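Long-range contacts in HhaI Restriction Endonuclease (Haemophilus parahaemolyticus, PDB 6UKF), which probably cleaves DNA as a type II restriction endonuclease, binding its cognate recognition sequence and holding calcium in the complex: residues His51-Phe57 with Asn229-Ser235; Ser125-Phe129 with Phe139-Phe144. One frame throughout, in Å; residues are numbered along the deposited sequence. Where two conformers were deposited one is given.

Interaction 1: residues His51-Phe57 with Asn229-Ser235; sequences HSQCGQF and NVIFSIS. With EDO (1,2-ethanediol), chain E; nucleotides of chain B; nucleotides of chain C.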
loop_
_atom_site.group_PDB
_atom_site.type_symbol
_atom_site.label_atom_id
_atom_site.label_comp_id
_atom_site.label_asym_id
_atom_site.label_seq_id
_atom_site.Cartn_x
_atom_site.Cartn_y
_atom_site.Cartn_z
ATOM N N HIS A 51 -8.281 -6.682 7.124
ATOM C CA HIS A 51 -7.617 -7.431 6.059
ATOM C C HIS A 51 -6.908 -6.422 5.170
ATOM O O HIS A 51 -7.552 -5.705 4.398
ATOM C CB HIS A 51 -8.623 -8.254 5.264
ATOM C CG HIS A 51 -9.409 -9.205 6.109
ATOM N ND1 HIS A 51 -8.914 -10.429 6.507
ATOM C CD2 HIS A 51 -10.644 -9.103 6.651
ATOM C CE1 HIS A 51 -9.817 -11.045 7.248
ATOM N NE2 HIS A 51 -10.876 -10.263 7.350
ATOM N N SER A 52 -5.584 -6.366 5.284
ATOM C CA SER A 52 -4.777 -5.354 4.627
ATOM C C SER A 52 -3.493 -5.987 4.111
ATOM O O SER A 52 -3.172 -7.137 4.417
ATOM C CB SER A 52 -4.396 -4.234 5.605
ATOM O OG SER A 52 -5.538 -3.597 6.139
ATOM N N GLN A 53 -2.751 -5.209 3.339
ATOM C CA GLN A 53 -1.370 -5.517 3.006
ATOM C C GLN A 53 -0.480 -4.593 3.830
ATOM O O GLN A 53 -0.964 -3.683 4.506
ATOM C CB GLN A 53 -1.149 -5.423 1.498
ATOM C CG GLN A 53 -1.991 -6.475 0.769
ATOM C CD GLN A 53 -1.910 -6.389 -0.736
ATOM O OE1 GLN A 53 -1.246 -7.203 -1.376
ATOM N NE2 GLN A 53 -2.604 -5.413 -1.315
ATOM N N CYS A 54 0.798 -4.940 3.914
ATOM C CA CYS A 54 1.637 -4.336 4.941
ATOM C C CYS A 54 3.109 -4.234 4.539
ATOM O O CYS A 54 4.002 -4.615 5.297
ATOM C CB CYS A 54 1.446 -5.082 6.261
ATOM S SG CYS A 54 1.649 -4.059 7.718
ATOM N N GLY A 55 3.385 -3.750 3.335
ATOM C CA GLY A 55 4.748 -3.525 2.901
ATOM C C GLY A 55 5.165 -4.482 1.791
ATOM O O GLY A 55 4.563 -5.537 1.575
ATOM N N GLN A 56 6.226 -4.094 1.081
ATOM C CA GLN A 56 6.688 -4.863 -0.068
ATOM C C GLN A 56 8.124 -4.490 -0.409
ATOM O O GLN A 56 8.660 -3.490 0.070
ATOM C CB GLN A 56 5.809 -4.592 -1.290
ATOM C CG GLN A 56 5.866 -3.144 -1.770
ATOM C CD GLN A 56 5.401 -3.003 -3.194
ATOM O OE1 GLN A 56 4.208 -3.080 -3.474
ATOM N NE2 GLN A 56 6.345 -2.822 -4.111
ATOM N N PHE A 57 8.731 -5.306 -1.272
ATOM C CA PHE A 57 9.968 -4.944 -1.955
ATOM C C PHE A 57 10.059 -5.739 -3.255
ATOM O O PHE A 57 9.670 -6.908 -3.302
ATOM C CB PHE A 57 11.223 -5.146 -1.089
ATOM C CG PHE A 57 11.346 -6.508 -0.456
ATOM C CD1 PHE A 57 12.018 -7.535 -1.104
ATOM C CD2 PHE A 57 10.828 -6.747 0.807
ATOM C CE1 PHE A 57 12.150 -8.779 -0.510
ATOM C CE2 PHE A 57 10.956 -7.989 1.403
ATOM C CZ PHE A 57 11.619 -9.004 0.747
ATOM N N ASN A 229 6.945 -8.399 -6.730
ATOM C CA ASN A 229 7.369 -7.965 -5.391
ATOM C C ASN A 229 7.003 -8.995 -4.333
ATOM O O ASN A 229 5.960 -9.670 -4.445
ATOM C CB ASN A 229 6.755 -6.610 -5.004
ATOM C CG ASN A 229 5.321 -6.414 -5.467
ATOM O OD1 ASN A 229 4.993 -5.386 -6.065
ATOM N ND2 ASN A 229 4.451 -7.379 -5.187
ATOM N N VAL A 230 7.896 -9.142 -3.368
ATOM C CA VAL A 230 7.516 -9.729 -2.096
ATOM C C VAL A 230 6.584 -8.746 -1.409
ATOM O O VAL A 230 6.875 -7.547 -1.343
ATOM C CB VAL A 230 8.770 -9.990 -1.252
ATOM C CG1 VAL A 230 8.395 -10.475 0.131
ATOM C CG2 VAL A 230 9.674 -10.993 -1.954
ATOM N N ILE A 231 5.447 -9.232 -0.927
ATOM C CA ILE A 231 4.431 -8.347 -0.365
ATOM C C ILE A 231 3.725 -9.076 0.768
ATOM O O ILE A 231 3.448 -10.275 0.683
ATOM C CB ILE A 231 3.478 -7.826 -1.464
ATOM C CG1 ILE A 231 2.430 -6.883 -0.873
ATOM C CG2 ILE A 231 2.822 -8.982 -2.215
ATOM C CD1 ILE A 231 1.799 -5.986 -1.905
ATOM N N PHE A 232 3.452 -8.341 1.839
ATOM C CA PHE A 232 2.936 -8.910 3.073
ATOM C C PHE A 232 1.447 -8.646 3.206
ATOM O O PHE A 232 0.967 -7.551 2.906
ATOM C CB PHE A 232 3.692 -8.323 4.264
ATOM C CG PHE A 232 5.159 -8.609 4.219
ATOM C CD1 PHE A 232 6.037 -7.721 3.625
ATOM C CD2 PHE A 232 5.656 -9.803 4.713
ATOM C CE1 PHE A 232 7.387 -8.000 3.555
ATOM C CE2 PHE A 232 7.008 -10.086 4.647
ATOM C CZ PHE A 232 7.874 -9.182 4.068
ATOM N N SER A 233 0.721 -9.667 3.647
ATOM C CA SER A 233 -0.696 -9.563 3.943
ATOM C C SER A 233 -0.907 -9.816 5.427
ATOM O O SER A 233 -0.223 -10.647 6.032
ATOM C CB SER A 233 -1.504 -10.572 3.130
ATOM O OG SER A 233 -1.489 -10.227 1.757
ATOM N N ILE A 234 -1.850 -9.087 6.012
ATOM C CA ILE A 234 -2.128 -9.194 7.434
ATOM C C ILE A 234 -3.624 -9.364 7.639
ATOM O O ILE A 234 -4.444 -8.832 6.883
ATOM C CB ILE A 234 -1.573 -7.992 8.236
ATOM C CG1 ILE A 234 -2.285 -6.690 7.859
ATOM C CG2 ILE A 234 -0.072 -7.877 8.014
ATOM C CD1 ILE A 234 -1.821 -5.491 8.677
ATOM N N SER A 235 -3.977 -10.132 8.668
ATOM C CA SER A 235 -5.365 -10.358 9.039
ATOM C C SER A 235 -5.483 -10.214 10.549
ATOM O O SER A 235 -4.772 -10.895 11.295
ATOM C CB SER A 235 -5.823 -11.751 8.604
ATOM O OG SER A 235 -7.207 -11.924 8.840
HETATM C C1 EDO E . -11.890 -5.615 3.868
HETATM O O1 EDO E . -11.557 -6.978 3.585
HETATM C C2 EDO E . -10.776 -4.965 4.683
HETATM O O2 EDO E . -10.772 -5.499 6.014
ATOM P P DA B 10 -5.225 -0.769 4.153
ATOM O OP1 DA B 10 -6.105 -0.449 5.296
ATOM O OP2 DA B 10 -3.769 -0.929 4.359
ATOM O "O5'" DA B 10 -5.696 -2.123 3.440
ATOM C "C5'" DA B 10 -7.067 -2.468 3.389
ATOM C "C4'" DA B 10 -7.620 -2.220 2.007
ATOM O "O4'" DA B 10 -6.870 -2.990 1.026
ATOM C "C3'" DA B 10 -9.078 -2.621 1.815
ATOM O "O3'" DA B 10 -9.698 -1.664 0.973
ATOM C "C2'" DA B 10 -8.983 -4.014 1.202
ATOM C "C1'" DA B 10 -7.729 -3.902 0.354
ATOM N N9 DA B 10 -6.991 -5.144 0.174
ATOM C C8 DA B 10 -6.634 -6.042 1.141
ATOM N N7 DA B 10 -5.946 -7.061 0.688
ATOM C C5 DA B 10 -5.828 -6.805 -0.668
ATOM C C6 DA B 10 -5.208 -7.511 -1.714
ATOM N N6 DA B 10 -4.565 -8.666 -1.535
ATOM N N1 DA B 10 -5.278 -6.982 -2.955
ATOM C C2 DA B 10 -5.924 -5.823 -3.127
ATOM N N3 DA B 10 -6.543 -5.069 -2.221
ATOM C C4 DA B 10 -6.459 -5.624 -0.999
ATOM P P DC B 7 9.402 -0.800 -3.071
ATOM O OP1 DC B 7 10.480 -0.595 -2.075
ATOM O OP2 DC B 7 9.027 -2.158 -3.506
ATOM O "O5'" DC B 7 8.091 -0.071 -2.523
ATOM C "C5'" DC B 7 8.221 1.237 -1.992
ATOM C "C4'" DC B 7 6.880 1.796 -1.572
ATOM O "O4'" DC B 7 6.093 2.103 -2.751
ATOM C "C3'" DC B 7 6.022 0.856 -0.713
ATOM O "O3'" DC B 7 5.518 1.582 0.405
ATOM C "C2'" DC B 7 4.925 0.394 -1.661
ATOM C "C1'" DC B 7 4.790 1.600 -2.589
ATOM N N1 DC B 7 4.228 1.275 -3.916
ATOM C C2 DC B 7 3.150 2.017 -4.412
ATOM O O2 DC B 7 2.696 2.955 -3.737
ATOM N N3 DC B 7 2.635 1.688 -5.621
ATOM C C4 DC B 7 3.154 0.671 -6.315
ATOM N N4 DC B 7 2.612 0.378 -7.501
ATOM C C5 DC B 7 4.252 -0.090 -5.825
ATOM C C6 DC B 7 4.751 0.245 -4.636
ATOM P P DG C 5 -3.970 -7.586 -13.053
ATOM O OP1 DG C 5 -4.390 -7.494 -14.469
ATOM O OP2 DG C 5 -2.626 -8.108 -12.730
ATOM O "O5'" DG C 5 -4.149 -6.139 -12.431
ATOM C "C5'" DG C 5 -5.402 -5.485 -12.509
ATOM C "C4'" DG C 5 -5.295 -4.138 -11.849
ATOM O "O4'" DG C 5 -5.174 -4.319 -10.408
ATOM C "C3'" DG C 5 -4.054 -3.347 -12.273
ATOM O "O3'" DG C 5 -4.333 -1.970 -12.329
ATOM C "C2'" DG C 5 -3.069 -3.683 -11.153
ATOM C "C1'" DG C 5 -4.022 -3.638 -9.962
ATOM N N9 DG C 5 -3.518 -4.234 -8.750
ATOM C C8 DG C 5 -2.853 -5.424 -8.595
ATOM N N7 DG C 5 -2.511 -5.663 -7.357
ATOM C C5 DG C 5 -2.980 -4.555 -6.655
ATOM C C6 DG C 5 -2.906 -4.236 -5.274
ATOM O O6 DG C 5 -2.389 -4.889 -4.359
ATOM N N1 DG C 5 -3.506 -3.011 -4.996
ATOM C C2 DG C 5 -4.100 -2.197 -5.926
ATOM N N2 DG C 5 -4.624 -1.053 -5.468
ATOM N N3 DG C 5 -4.177 -2.483 -7.214
ATOM C C4 DG C 5 -3.596 -3.671 -7.504
HETATM O O HOH W 1 5.943 -3.008 -7.090
#
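Phe57 and Val230 pack as a close pair: Val230 CB lies over one face of the Phe57 ring, off-centre toward the rim, in a CH-pi contact, 3.8 Å from the ring centroid, with both side chains running the same way. Phe232 meets the Phe57 ring obliquely, CE1 to CE2, and Trp116 stacks on Phe232 while helix 80-91 closes over this side. Farther along the same face, Cys54 CB meets Ile234 CG2 at 3.6 Å.

Behind these groups run two neighbouring antiparallel strands of a five-stranded sheet, and a beta bulge interrupts their pairing. Cys54 N donates to Phe232 O, and Phe232 N then reaches past to Gly55 O at 3.0 Å. Gly55 adopts backbone angles that would jam a CB against the preceding carbonyl, and that buried carbonyl O, on Cys54, finds no hydrogen-bonding partner. The register moves by one residue, bringing Gln56 opposite Ile231.

The other face is polar and covered by the DNA. Gln53, extended beyond CG, directs NE2 almost straight (172°) at O6 of DG5 of chain C. Its OE1 is held by Arg155 and lies 3.3 Å from Ile231 CD1. The amide is thereby gripped at both ends, its donor pointing at the guanine. Gln56 turns to the DNA backbone, NE2 bonding the phosphate oxygen OP2 of DC7 of chain B at 2.8 Å, while OE1 is taken by Lys157. A water accepts from Gln56 NE2 and donates to Asn229 OD1 (2.8 Å), bridging two amides whose planes lie 56° apart. Solvent is met instead where the pairing ends, at the exposed His51 beside the partly exposed Ser235; His51 N bonds an ethanediol, probably from the crystallisation liquor.

Interaction 2: residues Ser125-Phe129 with Phe139-Phe144; sequences SVKFF and FPIEHF. With EDO (1,2-ethanediol), chain I.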
loop_
_atom_site.group_PDB
_atom_site.type_symbol
_atom_site.label_atom_id
_atom_site.label_comp_id
_atom_site.label_asym_id
_atom_site.label_seq_id
_atom_site.Cartn_x
_atom_site.Cartn_y
_atom_site.Cartn_z
ATOM N N SER A 125 9.473 5.713 10.982
ATOM C CA SER A 125 9.014 6.441 12.166
ATOM C C SER A 125 7.547 6.164 12.477
ATOM O O SER A 125 6.862 6.997 13.077
ATOM C CB SER A 125 9.271 7.946 12.059
ATOM O OG SER A 125 10.629 8.222 11.767
ATOM N N VAL A 126 7.060 4.993 12.078
ATOM C CA VAL A 126 5.738 4.522 12.469
ATOM C C VAL A 126 5.906 3.766 13.779
ATOM O O VAL A 126 6.503 2.686 13.812
ATOM C CB VAL A 126 5.112 3.636 11.388
ATOM C CG1 VAL A 126 3.832 2.982 11.911
ATOM C CG2 VAL A 126 4.824 4.452 10.144
ATOM N N LYS A 127 5.383 4.340 14.862
ATOM C CA LYS A 127 5.525 3.763 16.189
ATOM C C LYS A 127 4.287 3.008 16.647
ATOM O O LYS A 127 4.394 2.160 17.540
ATOM C CB LYS A 127 5.824 4.862 17.219
ATOM C CG LYS A 127 7.235 5.441 17.179
ATOM C CD LYS A 127 7.436 6.403 18.343
ATOM C CE LYS A 127 8.649 7.305 18.158
ATOM N NZ LYS A 127 9.935 6.606 18.442
ATOM N N PHE A 128 3.124 3.303 16.069
ATOM C CA PHE A 128 1.877 2.679 16.472
ATOM C C PHE A 128 1.037 2.384 15.242
ATOM O O PHE A 128 1.167 3.040 14.205
ATOM C CB PHE A 128 1.069 3.583 17.415
ATOM C CG PHE A 128 1.662 3.697 18.785
ATOM C CD1 PHE A 128 2.677 4.603 19.042
ATOM C CD2 PHE A 128 1.218 2.886 19.815
ATOM C CE1 PHE A 128 3.235 4.699 20.303
ATOM C CE2 PHE A 128 1.774 2.978 21.077
ATOM C CZ PHE A 128 2.784 3.885 21.320
ATOM N N PHE A 129 0.187 1.375 15.378
ATOM C CA PHE A 129 -0.858 1.061 14.420
ATOM C C PHE A 129 -2.208 1.279 15.088
ATOM O O PHE A 129 -2.347 1.136 16.307
ATOM C CB PHE A 129 -0.764 -0.402 13.968
ATOM C CG PHE A 129 0.223 -0.645 12.854
ATOM C CD1 PHE A 129 1.575 -0.399 13.029
ATOM C CD2 PHE A 129 -0.205 -1.142 11.632
ATOM C CE1 PHE A 129 2.475 -0.629 12.002
ATOM C CE2 PHE A 129 0.691 -1.375 10.607
ATOM C CZ PHE A 129 2.032 -1.118 10.793
ATOM N N PHE A 139 -1.877 0.029 19.058
ATOM C CA PHE A 139 -0.801 -0.757 19.639
ATOM C C PHE A 139 0.546 -0.339 19.075
ATOM O O PHE A 139 0.630 0.113 17.926
ATOM C CB PHE A 139 -1.021 -2.265 19.437
ATOM C CG PHE A 139 -1.016 -2.700 18.001
ATOM C CD1 PHE A 139 0.171 -3.019 17.364
ATOM C CD2 PHE A 139 -2.200 -2.814 17.294
ATOM C CE1 PHE A 139 0.177 -3.430 16.045
ATOM C CE2 PHE A 139 -2.201 -3.228 15.977
ATOM C CZ PHE A 139 -1.010 -3.538 15.352
ATOM N N PRO A 140 1.613 -0.491 19.854
ATOM C CA PRO A 140 2.949 -0.142 19.370
ATOM C C PRO A 140 3.505 -1.214 18.448
ATOM O O PRO A 140 3.206 -2.402 18.581
ATOM C CB PRO A 140 3.767 -0.071 20.665
ATOM C CG PRO A 140 3.110 -1.060 21.559
ATOM C CD PRO A 140 1.644 -0.996 21.239
ATOM N N ILE A 141 4.347 -0.770 17.510
ATOM C CA ILE A 141 4.901 -1.661 16.490
ATOM C C ILE A 141 5.599 -2.867 17.105
ATOM O O ILE A 141 5.564 -3.966 16.541
ATOM C CB ILE A 141 5.815 -0.855 15.534
ATOM C CG1 ILE A 141 6.397 -1.732 14.420
ATOM C CG2 ILE A 141 6.950 -0.168 16.293
ATOM C CD1 ILE A 141 5.367 -2.420 13.561
ATOM N N GLU A 142 6.225 -2.698 18.273
ATOM C CA GLU A 142 6.959 -3.806 18.875
ATOM C C GLU A 142 6.065 -4.977 19.271
ATOM O O GLU A 142 6.590 -6.067 19.523
ATOM C CB GLU A 142 7.763 -3.329 20.088
ATOM C CG GLU A 142 6.937 -2.669 21.172
ATOM C CD GLU A 142 6.929 -1.153 21.075
ATOM O OE1 GLU A 142 6.750 -0.501 22.124
ATOM O OE2 GLU A 142 7.081 -0.601 19.961
ATOM N N HIS A 143 4.743 -4.795 19.326
ATOM C CA HIS A 143 3.824 -5.862 19.708
ATOM C C HIS A 143 2.947 -6.332 18.553
ATOM O O HIS A 143 1.913 -6.965 18.782
ATOM C CB HIS A 143 2.971 -5.437 20.898
ATOM C CG HIS A 143 3.742 -5.354 22.175
ATOM N ND1 HIS A 143 3.152 -5.048 23.378
ATOM C CD2 HIS A 143 5.056 -5.546 22.438
ATOM C CE1 HIS A 143 4.067 -5.041 24.328
ATOM N NE2 HIS A 143 5.232 -5.341 23.785
ATOM N N PHE A 144 3.379 -6.074 17.318
ATOM C CA PHE A 144 2.571 -6.351 16.133
ATOM C C PHE A 144 2.011 -7.768 16.118
ATOM O O PHE A 144 0.849 -7.976 15.751
ATOM C CB PHE A 144 3.438 -6.114 14.894
ATOM C CG PHE A 144 2.669 -6.034 13.615
ATOM C CD1 PHE A 144 2.188 -4.820 13.165
ATOM C CD2 PHE A 144 2.437 -7.164 12.855
ATOM C CE1 PHE A 144 1.481 -4.733 11.985
ATOM C CE2 PHE A 144 1.730 -7.083 11.675
ATOM C CZ PHE A 144 1.252 -5.865 11.242
HETATM C C1 EDO I . 8.887 11.670 13.304
HETATM O O1 EDO I . 9.276 10.630 14.210
HETATM C C2 EDO I . 10.122 12.289 12.656
HETATM O O2 EDO I . 10.766 11.328 11.811
HETATM O O HOH W 2 6.439 2.104 19.501
#
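A beta hairpin of strands 126-132 and 136-140 holds this contact, with Phe129 and Phe139 paired by reciprocal backbone hydrogen bonds. Phe129 CB sits over one face of the Phe139 ring, 3.4 Å from Phe139 CZ. Placing CG of Phe139 between its backbone N and carbonyl carbon (chi1 64°) brings that ring back toward the partner strand. The two ring planes are near parallel, at 13°, but slid so far that they barely overlap.

Phe144 completes an aromatic cluster: its edge, through CE1, approaches the face of Phe129 in a T-shaped contact, centroids of the Phe129 and Phe144 rings 5.2 Å apart and planes at 79°. Ile141 CD1 also reaches the Phe129 ring, 3.7 Å from Phe129 CE1. Phe128 belongs to the other face of the hairpin, where its CE2 packs 3.7 Å from Pro140 CB and Phe252 of helix 242-255 meets it edge-to-face.

Past Pro140 the strand gives way to a 3-10 segment. Ile141 N still reaches Lys127 O (2.9 Å), from above the carbonyl plane. The same oxygen accepts from a water that also donates to Glu142 OE2, on the more exposed side of the hairpin.

Centred 16 Å apart, the two contacts belong to different sheets that meet at an apolar seam. Interaction 1 pairs strands 51-62 and 228-236 of the antiparallel sheet, beside strand 148-156, whose Ser151 and Thr153 bind calcium; interaction 2 closes the edge hairpin of the mixed sheet. Along the chain, 125-144 falls between 51-57 and 229-235. Cys54 SG lies 4.0 Å from Phe144 CZ, so the aromatic cluster backs the apolar face of interaction 1, that of Cys54 and Ile234. Lys48, between strands 43-47 and 51-62, bonds Gln53 O and touches Phe129. Interaction 1 thus meets the DNA directly, whereas interaction 2 stays about 7 Å away at its nearest atom.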